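Local coordinates for carbon dioxide concentrating mechanism protein (Thermosynechococcus elongatus, PDB 4JVZ), which probably forms the pentameric vertices of the carboxysome shell, the polyhedral compartment in which cyanobacteria sequester RuBisCO, at residues 51-56 and 91-96. Numbering follows the deposited sequence.
Sequences QDEWVL and LLYSKR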
loop_
_atom_site.group_PDB
_atom_site.type_symbol
_atom_site.label_atom_id
_atom_site.label_comp_id
_atom_site.label_asym_id
_atom_site.label_seq_id
_atom_site.Cartn_x
_atom_site.Cartn_y
_atom_site.Cartn_z
ATOM N N GLN C 51 16.468 -21.107 4.910
ATOM C CA GLN C 51 17.238 -20.330 3.944
ATOM C C GLN C 51 17.060 -20.874 2.520
ATOM O O GLN C 51 17.101 -22.084 2.309
ATOM C CB GLN C 51 18.721 -20.363 4.334
ATOM C CG GLN C 51 19.628 -19.512 3.465
ATOM C CD GLN C 51 19.496 -18.026 3.757
ATOM O OE1 GLN C 51 18.497 -17.572 4.319
ATOM N NE2 GLN C 51 20.511 -17.262 3.383
ATOM N N ASP C 52 16.857 -19.974 1.558
ATOM C CA ASP C 52 16.730 -20.331 0.138
ATOM C C ASP C 52 15.370 -20.929 -0.248
ATOM O O ASP C 52 15.107 -21.145 -1.431
ATOM C CB ASP C 52 17.866 -21.269 -0.296
ATOM C CG ASP C 52 19.195 -20.548 -0.451
ATOM O OD1 ASP C 52 19.323 -19.418 0.058
ATOM O OD2 ASP C 52 20.112 -21.113 -1.086
ATOM N N GLU C 53 14.506 -21.184 0.731
ATOM C CA GLU C 53 13.155 -21.658 0.439
ATOM C C GLU C 53 12.351 -20.565 -0.268
ATOM O O GLU C 53 12.583 -19.377 -0.046
ATOM C CB GLU C 53 12.430 -22.070 1.725
ATOM C CG GLU C 53 12.951 -23.343 2.363
ATOM C CD GLU C 53 12.535 -24.581 1.596
ATOM O OE1 GLU C 53 12.749 -25.700 2.107
ATOM O OE2 GLU C 53 11.989 -24.433 0.484
ATOM N N TRP C 54 11.413 -20.966 -1.122
ATOM C CA TRP C 54 10.469 -20.025 -1.719
ATOM C C TRP C 54 9.283 -19.826 -0.783
ATOM O O TRP C 54 8.785 -20.789 -0.210
ATOM C CB TRP C 54 9.979 -20.546 -3.068
ATOM C CG TRP C 54 11.032 -20.526 -4.126
ATOM C CD1 TRP C 54 12.374 -20.664 -3.948
ATOM C CD2 TRP C 54 10.835 -20.336 -5.529
ATOM N NE1 TRP C 54 13.025 -20.580 -5.150
ATOM C CE2 TRP C 54 12.099 -20.379 -6.139
ATOM C CE3 TRP C 54 9.704 -20.138 -6.325
ATOM C CZ2 TRP C 54 12.270 -20.234 -7.508
ATOM C CZ3 TRP C 54 9.878 -19.993 -7.681
ATOM C CH2 TRP C 54 11.149 -20.042 -8.260
ATOM N N VAL C 55 8.824 -18.585 -0.634
ATOM C CA VAL C 55 7.694 -18.302 0.242
ATOM C C VAL C 55 6.704 -17.308 -0.367
ATOM O O VAL C 55 7.030 -16.575 -1.301
ATOM C CB VAL C 55 8.170 -17.725 1.595
ATOM C CG1 VAL C 55 9.024 -18.741 2.345
ATOM C CG2 VAL C 55 8.932 -16.421 1.376
ATOM N N LEU C 56 5.488 -17.300 0.169
ATOM C CA LEU C 56 4.539 -16.237 -0.103
ATOM C C LEU C 56 4.665 -15.219 1.024
ATOM O O LEU C 56 4.711 -15.589 2.195
ATOM C CB LEU C 56 3.109 -16.772 -0.139
ATOM C CG LEU C 56 2.685 -17.618 -1.337
ATOM C CD1 LEU C 56 1.247 -18.050 -1.136
ATOM C CD2 LEU C 56 2.840 -16.843 -2.639
ATOM N N LEU C 91 4.601 -27.300 -14.341
ATOM C CA LEU C 91 5.449 -27.000 -13.195
ATOM C C LEU C 91 6.716 -26.263 -13.599
ATOM O O LEU C 91 7.358 -26.614 -14.587
ATOM C CB LEU C 91 5.846 -28.290 -12.488
ATOM C CG LEU C 91 4.909 -28.804 -11.400
ATOM C CD1 LEU C 91 5.438 -30.121 -10.852
ATOM C CD2 LEU C 91 4.766 -27.761 -10.295
ATOM N N LEU C 92 7.077 -25.248 -12.821
ATOM C CA LEU C 92 8.367 -24.585 -12.992
ATOM C C LEU C 92 9.215 -24.628 -11.720
ATOM O O LEU C 92 10.418 -24.388 -11.770
ATOM C CB LEU C 92 8.182 -23.140 -13.460
ATOM C CG LEU C 92 7.415 -22.197 -12.535
ATOM C CD1 LEU C 92 8.318 -21.625 -11.441
ATOM C CD2 LEU C 92 6.773 -21.097 -13.353
ATOM N N TYR C 93 8.594 -24.942 -10.586
ATOM C CA TYR C 93 9.326 -25.054 -9.327
ATOM C C TYR C 93 8.704 -26.086 -8.389
ATOM O O TYR C 93 7.486 -26.246 -8.350
ATOM C CB TYR C 93 9.388 -23.706 -8.603
ATOM C CG TYR C 93 10.013 -23.807 -7.222
ATOM C CD1 TYR C 93 11.389 -23.771 -7.055
ATOM C CD2 TYR C 93 9.228 -23.960 -6.090
ATOM C CE1 TYR C 93 11.961 -23.873 -5.799
ATOM C CE2 TYR C 93 9.793 -24.061 -4.834
ATOM C CZ TYR C 93 11.159 -24.019 -4.693
ATOM O OH TYR C 93 11.727 -24.117 -3.439
ATOM N N SER C 94 9.547 -26.781 -7.629
ATOM C CA SER C 94 9.071 -27.707 -6.608
ATOM C C SER C 94 9.993 -27.695 -5.398
ATOM O O SER C 94 11.188 -27.424 -5.519
ATOM C CB SER C 94 8.980 -29.129 -7.161
ATOM O OG SER C 94 8.142 -29.928 -6.347
ATOM N N LYS C 95 9.434 -28.003 -4.232
ATOM C CA LYS C 95 10.210 -28.015 -3.002
ATOM C C LYS C 95 10.677 -29.415 -2.634
ATOM O O LYS C 95 10.052 -30.413 -2.989
ATOM C CB LYS C 95 9.393 -27.450 -1.840
ATOM C CG LYS C 95 10.229 -27.222 -0.587
ATOM C CD LYS C 95 9.434 -26.597 0.548
ATOM C CE LYS C 95 8.608 -27.630 1.303
ATOM N NZ LYS C 95 9.451 -28.678 1.959
ATOM N N ARG C 96 11.782 -29.466 -1.903
ATOM C CA ARG C 96 12.284 -30.706 -1.340
ATOM C C ARG C 96 11.325 -31.194 -0.257
ATOM O O ARG C 96 11.069 -30.492 0.717
ATOM C CB ARG C 96 13.678 -30.470 -0.763
ATOM C CG ARG C 96 14.354 -31.687 -0.186
ATOM C CD ARG C 96 15.810 -31.365 0.101
ATOM N NE ARG C 96 16.495 -32.436 0.818
ATOM C CZ ARG C 96 16.709 -32.455 2.131
ATOM N NH1 ARG C 96 16.296 -31.463 2.910
ATOM N NH2 ARG C 96 17.347 -33.481 2.674
HETATM O O HOH W 1 10.353 -23.531 -1.378
#
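W54 and Y93 lie face to face, an aromatic stack that joins the OB-fold body of this CcmL/EutN-family subunit to its C-terminal hairpin and illustrates how two flat rings can bridge strands that share no backbone hydrogen bond. The phenol sits over the five-membered ring of the indole, with centroids 3.8 Å apart and planes only 8° from parallel. The two side chains run past each other in opposite directions, bringing Y93 CE1 to 3.5 Å from W54 CE2 and Y93 CB over the six-membered ring in a CH-pi contact. Y93 reaches across because its CG stands opposite the backbone N (chi1 174°). L92 CD1 adds a looser apolar touch, 4.4 Å from W54 CZ3. An alanine in place of W54 would probably leave one face of the Y93 ring without its stacking partner and the phenol freer to turn.

One water ties the far end of the phenol to the start of strand 54-59 and the residue before it: it lies 2.5 Å from Y93 OH, accepts from the backbone N of W54 and hydrogen-bonds E53 OE2. The E53 carboxylate in turn rests against the aliphatic part of K95, the two side chains crossing nearly at right angles.

Further out, W54 packs on I3 and I82, and L92 and Y93 form a classic beta bulge opposite V85 of strand 84-87. K95 bends back at its last two torsions; its NZ, 4.4 Å from E53 OE1, instead donates a 2.7 Å hydrogen bond to R96 O.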